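Local coordinates for putative Lipoprotein (Shewanella oneidensis, PDB 3U24) that is of unknown function but binds zinc and calcium ions and probably has a fold related to zinc metallopeptidases, at residues D34-L39 with S102-D107; H95-L100 with S426-L431; K312-D317 with W400-L405. All blocks are in the same frame, centred on the assembly; numbering follows the deposited sequence. Where two conformers were deposited one is given.

Contact 1 (D34-L39 with S102-D107). With ZN (zinc ion), chain H; EDO (1,2-ethanediol), chain X.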
loop_
_atom_site.group_PDB
_atom_site.type_symbol
_atom_site.label_atom_id
_atom_site.label_comp_id
_atom_site.label_asym_id
_atom_site.label_seq_id
_atom_site.Cartn_x
_atom_site.Cartn_y
_atom_site.Cartn_z
ATOM N N ASP A 34 16.110 16.894 -6.442
ATOM C CA ASP A 34 16.714 17.053 -7.754
ATOM C C ASP A 34 17.791 16.007 -8.071
ATOM O O ASP A 34 17.793 15.447 -9.169
ATOM C CB ASP A 34 17.254 18.443 -7.931
ATOM C CG ASP A 34 16.142 19.480 -8.088
ATOM O OD1 ASP A 34 14.976 19.082 -8.362
ATOM O OD2 ASP A 34 16.450 20.688 -7.940
ATOM N N ASP A 35 18.655 15.704 -7.105
ATOM C CA ASP A 35 19.677 14.726 -7.319
ATOM C C ASP A 35 19.105 13.338 -7.422
ATOM O O ASP A 35 19.625 12.543 -8.170
ATOM C CB ASP A 35 20.711 14.749 -6.196
ATOM C CG ASP A 35 21.540 16.013 -6.215
ATOM O OD1 ASP A 35 21.528 16.666 -7.273
ATOM O OD2 ASP A 35 22.188 16.364 -5.187
ATOM N N LEU A 36 18.048 13.044 -6.674
ATOM C CA LEU A 36 17.437 11.730 -6.737
ATOM C C LEU A 36 16.891 11.519 -8.129
ATOM O O LEU A 36 17.076 10.467 -8.677
ATOM C CB LEU A 36 16.341 11.546 -5.689
ATOM C CG LEU A 36 15.755 10.149 -5.561
ATOM C CD1 LEU A 36 16.813 9.131 -5.186
ATOM C CD2 LEU A 36 14.563 10.169 -4.592
ATOM N N TRP A 37 16.273 12.538 -8.710
ATOM C CA TRP A 37 15.712 12.412 -10.037
ATOM C C TRP A 37 16.734 12.324 -11.163
ATOM O O TRP A 37 16.470 11.677 -12.192
ATOM C CB TRP A 37 14.757 13.539 -10.325
ATOM C CG TRP A 37 13.528 13.634 -9.462
ATOM C CD1 TRP A 37 12.740 14.750 -9.317
ATOM C CD2 TRP A 37 12.897 12.605 -8.626
ATOM N NE1 TRP A 37 11.689 14.489 -8.501
ATOM C CE2 TRP A 37 11.725 13.228 -8.049
ATOM C CE3 TRP A 37 13.163 11.274 -8.324
ATOM C CZ2 TRP A 37 10.885 12.560 -7.178
ATOM C CZ3 TRP A 37 12.294 10.591 -7.447
ATOM C CH2 TRP A 37 11.185 11.226 -6.890
ATOM N N GLN A 38 17.888 12.928 -10.968
ATOM C CA GLN A 38 19.018 12.803 -11.885
ATOM C C GLN A 38 19.595 11.396 -11.854
ATOM O O GLN A 38 20.010 10.904 -12.873
ATOM C CB GLN A 38 20.090 13.843 -11.519
ATOM C CG GLN A 38 21.441 13.712 -12.204
ATOM C CD GLN A 38 22.359 14.924 -11.904
ATOM O OE1 GLN A 38 23.177 14.893 -10.960
ATOM N NE2 GLN A 38 22.192 16.015 -12.679
ATOM N N LEU A 39 19.630 10.763 -10.677
ATOM C CA LEU A 39 20.059 9.375 -10.538
ATOM C C LEU A 39 19.046 8.417 -11.117
ATOM O O LEU A 39 19.418 7.418 -11.724
ATOM C CB LEU A 39 20.264 9.010 -9.067
ATOM C CG LEU A 39 20.461 7.536 -8.730
ATOM C CD1 LEU A 39 21.864 7.096 -9.126
ATOM C CD2 LEU A 39 20.178 7.283 -7.265
ATOM N N SER A 102 19.438 4.911 3.979
ATOM C CA SER A 102 19.946 3.685 4.570
ATOM C C SER A 102 19.292 2.481 3.929
ATOM O O SER A 102 19.920 1.468 3.707
ATOM C CB SER A 102 19.727 3.653 6.096
ATOM O OG SER A 102 20.535 4.636 6.705
ATOM N N SER A 103 18.027 2.579 3.621
ATOM C CA SER A 103 17.360 1.427 3.061
ATOM C C SER A 103 17.756 1.165 1.609
ATOM O O SER A 103 17.798 0.032 1.204
ATOM C CB SER A 103 15.860 1.546 3.213
ATOM O OG SER A 103 15.386 2.486 2.298
HETATM N N MSE A 104 18.054 2.194 0.845
HETATM C CA MSE A 104 18.639 2.007 -0.506
HETATM C C MSE A 104 19.951 1.232 -0.468
HETATM O O MSE A 104 20.131 0.266 -1.231
HETATM C CB MSE A 104 18.828 3.327 -1.265
HETATM C CG MSE A 104 17.498 4.026 -1.638
HETATM SE SE MSE A 104 17.694 5.919 -2.176
HETATM C CE MSE A 104 18.849 5.591 -3.717
ATOM N N ALA A 105 20.861 1.648 0.409
ATOM C CA ALA A 105 22.146 0.996 0.549
ATOM C C ALA A 105 21.956 -0.472 0.931
ATOM O O ALA A 105 22.600 -1.368 0.374
ATOM C CB ALA A 105 23.020 1.715 1.574
ATOM N N TRP A 106 21.083 -0.688 1.902
ATOM C CA TRP A 106 20.832 -1.999 2.431
ATOM C C TRP A 106 20.196 -2.899 1.406
ATOM O O TRP A 106 20.544 -4.050 1.367
ATOM C CB TRP A 106 19.968 -1.897 3.677
ATOM C CG TRP A 106 19.426 -3.210 4.203
ATOM C CD1 TRP A 106 20.025 -4.087 5.119
ATOM C CD2 TRP A 106 18.144 -3.835 3.856
ATOM N NE1 TRP A 106 19.204 -5.158 5.353
ATOM C CE2 TRP A 106 18.055 -5.049 4.651
ATOM C CE3 TRP A 106 17.063 -3.471 3.056
ATOM C CZ2 TRP A 106 16.940 -5.889 4.594
ATOM C CZ3 TRP A 106 15.930 -4.326 2.995
ATOM C CH2 TRP A 106 15.882 -5.516 3.740
ATOM N N ASP A 107 19.279 -2.384 0.581
ATOM C CA ASP A 107 18.722 -3.145 -0.531
ATOM C C ASP A 107 19.802 -3.659 -1.480
ATOM O O ASP A 107 19.720 -4.792 -1.959
ATOM C CB ASP A 107 17.712 -2.332 -1.379
ATOM C CG ASP A 107 16.274 -2.339 -0.791
ATOM O OD1 ASP A 107 15.888 -3.343 -0.156
ATOM O OD2 ASP A 107 15.515 -1.337 -0.973
HETATM ZN ZN ZN H . 22.786 18.509 -7.797
HETATM C C1 EDO X . 19.420 11.554 -16.751
HETATM O O1 EDO X . 20.553 10.947 -16.133
HETATM C C2 EDO X . 18.765 12.489 -15.753
HETATM O O2 EDO X . 18.614 13.772 -16.377
HETATM O O HOH W 1 23.942 19.024 -5.582
HETATM O O HOH W 2 21.132 19.554 -6.520
#
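Met104, modelled as selenomethionine, meets Leu36 and Leu39 in a small apolar contact between two helices of the mainly helical DUF885 fold. Helix 25-39 supplies the leucines and helix 88-111 the methionine. The backbones stay well apart, with Leu36 CA and Met104 CA 11.6 Å from each other. Long side chains therefore have to bridge the gap, and the two segments bury just 80 Å² between them. Leu39 and Met104 meet end to end, with Leu39 CD2 4.1 Å from Met104 CE. A chi1 of 169° puts Leu39 CG anti to the backbone N, and from there CD2 reaches the Met104 methyl. The Met104 chain is extended as far as SE and then bends at its last torsion (chi3 61°), which sets the terminal methyl against both leucines. Helix 61-79 lines the same region, with Phe70 on Leu36, Lys66 on Leu39 and Thr67 on Met104. Asp35 faces elsewhere and serves a zinc ion, which its OD1 binds at 2.3 Å. Two waters complete the coordination seen here. One of them lies 2.5 Å from the zinc and also donates to Asp35 OD2 at 3.2 Å, closing a ring through the carboxylate. Gln74 NE2 gives OD2 a further hydrogen bond. Back at the helix contact, the three methyls form a nearly equilateral triangle: Leu36 CD1 is 4.3 Å from Met104 CE and 4.4 Å from Leu39 CD2.

Contact 2 (H95-L100 with S426-L431). With ZN (zinc ion), chain C.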
loop_
_atom_site.group_PDB
_atom_site.type_symbol
_atom_site.label_atom_id
_atom_site.label_comp_id
_atom_site.label_asym_id
_atom_site.label_seq_id
_atom_site.Cartn_x
_atom_site.Cartn_y
_atom_site.Cartn_z
ATOM N N HIS A 95 14.573 12.805 8.842
ATOM C CA HIS A 95 14.515 11.399 9.161
ATOM C C HIS A 95 14.022 10.518 8.020
ATOM O O HIS A 95 14.546 9.414 7.796
ATOM C CB HIS A 95 13.735 11.180 10.454
ATOM C CG HIS A 95 14.485 11.614 11.653
ATOM N ND1 HIS A 95 14.527 12.926 12.068
ATOM C CD2 HIS A 95 15.310 10.908 12.501
ATOM C CE1 HIS A 95 15.301 13.015 13.158
ATOM N NE2 HIS A 95 15.763 11.777 13.439
ATOM N N LEU A 96 13.029 10.984 7.285
ATOM C CA LEU A 96 12.559 10.271 6.129
ATOM C C LEU A 96 13.677 10.137 5.091
ATOM O O LEU A 96 13.857 9.062 4.548
ATOM C CB LEU A 96 11.357 10.971 5.535
ATOM C CG LEU A 96 10.047 10.916 6.331
ATOM C CD1 LEU A 96 9.004 11.734 5.525
ATOM C CD2 LEU A 96 9.562 9.482 6.637
ATOM N N ILE A 97 14.445 11.197 4.846
ATOM C CA ILE A 97 15.567 11.110 3.951
ATOM C C ILE A 97 16.649 10.137 4.457
ATOM O O ILE A 97 17.125 9.264 3.704
ATOM C CB ILE A 97 16.170 12.510 3.650
ATOM C CG1 ILE A 97 15.198 13.327 2.774
ATOM C CG2 ILE A 97 17.508 12.386 2.965
ATOM C CD1 ILE A 97 15.537 14.820 2.704
ATOM N N ASP A 98 17.038 10.261 5.724
ATOM C CA ASP A 98 18.060 9.388 6.289
ATOM C C ASP A 98 17.689 7.891 6.144
ATOM O O ASP A 98 18.485 7.071 5.670
ATOM C CB ASP A 98 18.238 9.718 7.747
ATOM C CG ASP A 98 19.546 9.229 8.312
ATOM O OD1 ASP A 98 20.547 9.127 7.589
ATOM O OD2 ASP A 98 19.587 8.980 9.511
ATOM N N ASN A 99 16.477 7.562 6.557
ATOM C CA ASN A 99 15.953 6.236 6.445
ATOM C C ASN A 99 15.854 5.737 4.983
ATOM O O ASN A 99 16.196 4.603 4.703
ATOM C CB ASN A 99 14.553 6.151 7.089
ATOM C CG ASN A 99 14.049 4.723 7.152
ATOM O OD1 ASN A 99 14.622 3.906 7.852
ATOM N ND2 ASN A 99 13.025 4.410 6.385
ATOM N N LEU A 100 15.358 6.568 4.071
ATOM C CA LEU A 100 15.326 6.188 2.673
ATOM C C LEU A 100 16.749 5.858 2.179
ATOM O O LEU A 100 16.975 4.826 1.519
ATOM C CB LEU A 100 14.727 7.306 1.822
ATOM C CG LEU A 100 14.735 7.099 0.308
ATOM C CD1 LEU A 100 13.712 6.026 -0.037
ATOM C CD2 LEU A 100 14.461 8.439 -0.365
ATOM N N SER A 426 4.982 18.787 2.656
ATOM C CA SER A 426 6.316 18.906 2.116
ATOM C C SER A 426 6.478 17.907 1.002
ATOM O O SER A 426 5.849 16.840 1.012
ATOM C CB SER A 426 7.381 18.670 3.184
ATOM O OG SER A 426 7.598 17.297 3.368
ATOM N N LEU A 427 7.327 18.250 0.044
ATOM C CA LEU A 427 7.609 17.357 -1.069
ATOM C C LEU A 427 8.122 16.013 -0.561
ATOM O O LEU A 427 7.624 14.990 -0.949
ATOM C CB LEU A 427 8.593 18.022 -2.047
ATOM C CG LEU A 427 8.702 17.447 -3.480
ATOM C CD1 LEU A 427 7.345 17.170 -4.132
ATOM C CD2 LEU A 427 9.520 18.394 -4.367
ATOM N N VAL A 428 9.073 16.015 0.373
ATOM C CA VAL A 428 9.586 14.776 0.955
ATOM C C VAL A 428 8.514 13.865 1.582
ATOM O O VAL A 428 8.517 12.672 1.336
ATOM C CB VAL A 428 10.734 15.065 1.939
ATOM C CG1 VAL A 428 11.163 13.804 2.682
ATOM C CG2 VAL A 428 11.906 15.665 1.163
ATOM N N LYS A 429 7.606 14.421 2.376
ATOM C CA LYS A 429 6.529 13.629 2.959
ATOM C C LYS A 429 5.582 13.128 1.907
ATOM O O LYS A 429 5.072 12.024 2.036
ATOM C CB LYS A 429 5.711 14.408 3.987
ATOM C CG LYS A 429 6.482 14.841 5.213
ATOM C CD LYS A 429 5.538 15.255 6.343
ATOM C CE LYS A 429 4.741 16.501 6.006
ATOM N NZ LYS A 429 4.507 17.268 7.251
ATOM N N SER A 430 5.314 13.929 0.883
ATOM C CA SER A 430 4.407 13.501 -0.172
ATOM C C SER A 430 5.007 12.320 -0.934
ATOM O O SER A 430 4.322 11.379 -1.194
ATOM C CB SER A 430 4.070 14.652 -1.122
ATOM O OG SER A 430 3.320 15.635 -0.436
ATOM N N LEU A 431 6.310 12.344 -1.201
ATOM C CA LEU A 431 6.971 11.258 -1.915
ATOM C C LEU A 431 7.288 10.050 -1.057
ATOM O O LEU A 431 7.199 8.920 -1.524
ATOM C CB LEU A 431 8.263 11.770 -2.542
ATOM C CG LEU A 431 8.144 12.896 -3.569
ATOM C CD1 LEU A 431 9.526 13.466 -3.941
ATOM C CD2 LEU A 431 7.409 12.419 -4.806
HETATM ZN ZN ZN C . 17.066 11.380 14.882
HETATM O O HOH W 3 17.094 13.204 16.643
#
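Leu96 and Val428 bring the two backbones nearest, their CA atoms 7.5 Å apart, where helix 95-100 and helix 427-431 cross at 49° with axes 10.3 Å apart at closest approach. Val428 has the largest share of the contact and splits its two methyls between neighbours. CG1, anti to the backbone N (chi1 173°), sits 4.0 Å from Leu96 CB and also touches Ile97 CG1. CG2 takes the end of Ile97, with Ile97 CD1 4.0 Å from Val428 CG2; these two side chains cross at about a right angle. Leu96 CD1 meets the root of Lys429, 4.0 Å from Lys429 CG. The lysine then turns away, and its NZ bonds to Tyr558 O and Ser424 O. His95 points elsewhere and binds a zinc ion through NE2 at 2.0 Å, with its ND1 bonded to Thr91 O. Ser426 OG accepts from Lys429 N at 3.0 Å in a nearly straight bond (168°), and it is also bonded to Asp93 OD1 on helix 88-111. The whole is a buried apolar helix-helix contact in a mainly helical fold, with a serine N-cap starting the shorter helix.

Contact 3 (K312-D317 with W400-L405). With ZN (zinc ion), chain E.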
loop_
_atom_site.group_PDB
_atom_site.type_symbol
_atom_site.label_atom_id
_atom_site.label_comp_id
_atom_site.label_asym_id
_atom_site.label_seq_id
_atom_site.Cartn_x
_atom_site.Cartn_y
_atom_site.Cartn_z
ATOM N N LYS A 312 -27.809 -9.399 5.421
ATOM C CA LYS A 312 -28.440 -8.079 5.430
ATOM C C LYS A 312 -27.475 -7.111 4.766
ATOM O O LYS A 312 -26.375 -6.846 5.286
ATOM C CB LYS A 312 -28.792 -7.625 6.854
ATOM C CG LYS A 312 -29.679 -6.358 6.936
ATOM C CD LYS A 312 -29.885 -5.901 8.399
ATOM C CE LYS A 312 -30.503 -4.502 8.529
ATOM N NZ LYS A 312 -31.862 -4.410 7.921
ATOM N N HIS A 313 -27.856 -6.577 3.613
ATOM C CA HIS A 313 -26.965 -5.683 2.884
ATOM C C HIS A 313 -27.749 -4.789 2.024
ATOM O O HIS A 313 -28.926 -5.047 1.776
ATOM C CB HIS A 313 -25.971 -6.443 2.034
ATOM C CG HIS A 313 -26.614 -7.355 1.033
ATOM N ND1 HIS A 313 -27.191 -6.899 -0.076
ATOM C CD2 HIS A 313 -26.777 -8.735 1.027
ATOM C CE1 HIS A 313 -27.694 -7.931 -0.773
ATOM N NE2 HIS A 313 -27.394 -9.053 -0.119
ATOM N N VAL A 314 -27.115 -3.720 1.553
ATOM C CA VAL A 314 -27.804 -2.808 0.663
ATOM C C VAL A 314 -28.130 -3.550 -0.622
ATOM O O VAL A 314 -27.387 -4.453 -1.018
ATOM C CB VAL A 314 -26.977 -1.512 0.374
ATOM C CG1 VAL A 314 -25.722 -1.832 -0.428
ATOM C CG2 VAL A 314 -27.846 -0.505 -0.359
ATOM N N LYS A 315 -29.253 -3.192 -1.239
ATOM C CA LYS A 315 -29.617 -3.689 -2.566
ATOM C C LYS A 315 -28.549 -3.227 -3.538
ATOM O O LYS A 315 -28.057 -2.118 -3.435
ATOM C CB LYS A 315 -30.998 -3.169 -3.036
ATOM C CG LYS A 315 -32.191 -4.056 -2.675
ATOM C CD LYS A 315 -33.535 -3.331 -2.839
ATOM C CE LYS A 315 -34.100 -2.817 -1.494
ATOM N NZ LYS A 315 -34.963 -1.599 -1.617
ATOM N N ARG A 316 -28.223 -4.094 -4.477
ATOM C CA ARG A 316 -27.122 -3.913 -5.378
ATOM C C ARG A 316 -27.129 -2.587 -6.128
ATOM O O ARG A 316 -26.125 -1.890 -6.136
ATOM C CB ARG A 316 -27.157 -5.066 -6.352
ATOM C CG ARG A 316 -26.186 -4.991 -7.497
ATOM C CD ARG A 316 -26.425 -6.138 -8.489
ATOM N NE ARG A 316 -25.352 -6.130 -9.469
ATOM C CZ ARG A 316 -25.232 -6.984 -10.475
ATOM N NH1 ARG A 316 -26.123 -7.961 -10.646
ATOM N NH2 ARG A 316 -24.206 -6.857 -11.308
ATOM N N ASP A 317 -28.252 -2.263 -6.756
ATOM C CA ASP A 317 -28.375 -1.054 -7.567
ATOM C C ASP A 317 -28.316 0.252 -6.714
ATOM O O ASP A 317 -28.068 1.320 -7.253
ATOM C CB ASP A 317 -29.664 -1.112 -8.414
ATOM C CG ASP A 317 -29.568 -2.079 -9.642
ATOM O OD1 ASP A 317 -28.510 -2.697 -9.908
ATOM O OD2 ASP A 317 -30.590 -2.208 -10.363
ATOM N N TRP A 400 -23.444 -3.585 8.101
ATOM C CA TRP A 400 -22.453 -3.080 9.039
ATOM C C TRP A 400 -21.099 -2.772 8.445
ATOM O O TRP A 400 -20.527 -1.700 8.718
ATOM C CB TRP A 400 -22.311 -4.028 10.195
ATOM C CG TRP A 400 -23.639 -4.258 10.908
ATOM C CD1 TRP A 400 -24.190 -3.493 11.918
ATOM C CD2 TRP A 400 -24.636 -5.301 10.646
ATOM N NE1 TRP A 400 -25.396 -4.005 12.314
ATOM C CE2 TRP A 400 -25.714 -5.086 11.592
ATOM C CE3 TRP A 400 -24.740 -6.328 9.746
ATOM C CZ2 TRP A 400 -26.843 -5.878 11.615
ATOM C CZ3 TRP A 400 -25.847 -7.148 9.800
ATOM C CH2 TRP A 400 -26.877 -6.926 10.714
ATOM N N ILE A 401 -20.567 -3.669 7.628
ATOM C CA ILE A 401 -19.203 -3.516 7.150
ATOM C C ILE A 401 -19.110 -2.324 6.199
ATOM O O ILE A 401 -18.091 -1.670 6.157
ATOM C CB ILE A 401 -18.665 -4.797 6.480
ATOM C CG1 ILE A 401 -18.444 -5.921 7.515
ATOM C CG2 ILE A 401 -17.426 -4.543 5.641
ATOM C CD1 ILE A 401 -17.464 -5.665 8.634
ATOM N N LEU A 402 -20.158 -2.042 5.438
ATOM C CA LEU A 402 -20.170 -0.885 4.565
ATOM C C LEU A 402 -19.976 0.441 5.348
ATOM O O LEU A 402 -19.334 1.344 4.873
ATOM C CB LEU A 402 -21.461 -0.862 3.749
ATOM C CG LEU A 402 -21.582 0.278 2.731
ATOM C CD1 LEU A 402 -20.335 0.332 1.816
ATOM C CD2 LEU A 402 -22.893 0.185 1.949
ATOM N N GLN A 403 -20.513 0.511 6.570
ATOM C CA GLN A 403 -20.390 1.693 7.405
ATOM C C GLN A 403 -18.936 1.798 7.919
ATOM O O GLN A 403 -18.296 2.840 7.821
ATOM C CB GLN A 403 -21.367 1.605 8.571
ATOM C CG GLN A 403 -22.854 1.601 8.202
ATOM C CD GLN A 403 -23.727 1.474 9.457
ATOM O OE1 GLN A 403 -23.700 2.358 10.314
ATOM N NE2 GLN A 403 -24.473 0.375 9.588
ATOM N N ILE A 404 -18.392 0.677 8.388
ATOM C CA ILE A 404 -16.987 0.615 8.756
ATOM C C ILE A 404 -16.033 0.957 7.604
ATOM O O ILE A 404 -15.040 1.651 7.818
ATOM C CB ILE A 404 -16.638 -0.759 9.339
ATOM C CG1 ILE A 404 -17.344 -0.929 10.664
ATOM C CG2 ILE A 404 -15.132 -0.907 9.559
ATOM C CD1 ILE A 404 -17.391 -2.392 11.029
ATOM N N LEU A 405 -16.329 0.487 6.397
ATOM C CA LEU A 405 -15.529 0.863 5.217
ATOM C C LEU A 405 -15.524 2.384 4.967
ATOM O O LEU A 405 -14.494 2.968 4.606
ATOM C CB LEU A 405 -16.037 0.166 3.935
ATOM C CG LEU A 405 -15.349 0.523 2.594
ATOM C CD1 LEU A 405 -13.926 -0.030 2.543
ATOM C CD2 LEU A 405 -16.153 0.059 1.372
HETATM ZN ZN ZN E . -28.279 -10.747 -0.507
#
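Trp400 opens the second segment and meets Lys312 through the far corner of its indole. Trp400 CH2 lies 3.9 Å from Lys312 CD, and Trp400 CZ3 lies 4.2 Å from Lys312 CB. The methylenes thus pass along the end of the six-membered ring, approaching it obliquely, and the two side chains cross at about a right angle. Lys312 is extended from CB to CE and bends only at its last torsion (chi4 61°), which carries NZ away from the indole. Trp400 NE1 makes a weak hydrogen bond to Glu458 OE1. Backbone bonds between Lys312 and His399 tie the loop to the residue just before Trp400. Ile401 turns to the other side, onto Met464 and Trp468. Leu402 makes the second touch, with its CD2 4.2 Å from Val314 CG1. Both residues also rest on Glu322. Gln403 uses both ends of its amide, OE1 with Tyr454 OH and NE2 with His399 O. Ile404 N and Leu405 N bond to Trp400 O and Ile401 O as helical turns. The helix runs on to His408, a ligand of another zinc.

Between the two touching loop residues, His313 faces away and binds zinc through NE2 at 2.0 Å, together with Glu391. Its ND1 donates to Val314 O over a short 2.6 Å and nearly straight (171°). The acceptor lies in the imidazole plane, but the donor stands 50° out of the carbonyl plane. This bond would hold the ring's rotation, consistent with NE2 facing the metal.

Around the contact, helix 387-396 supports His313 and Arg316, helix 319-337 backs Val314 and Leu402, and helix 459-485 packs on Trp400, Ile401 and Gln403.

Contacts 1 and 2 are neighbours that share helix 88-111, with centres 12 Å apart. In sequence, the segments of one contact interleave with those of the other. They touch directly where Trp37 CZ2 packs 3.6 Å from Leu431 CD1, so helices 25-39, 88-111 and 427-432 pack into one group. Contact 3 lies on the opposite side of the chain's centre, about 44 Å from contact 1 and 38 Å from contact 2, centre to centre. Each contact carries a zinc-binding residue, Asp35, His95 or His313. A further zinc is held by His408, His414 and Glu439. Helix 401-409 of contact 3 carries His408, while residues 426-431 of contact 2 fall between His414 and Glu439 in sequence.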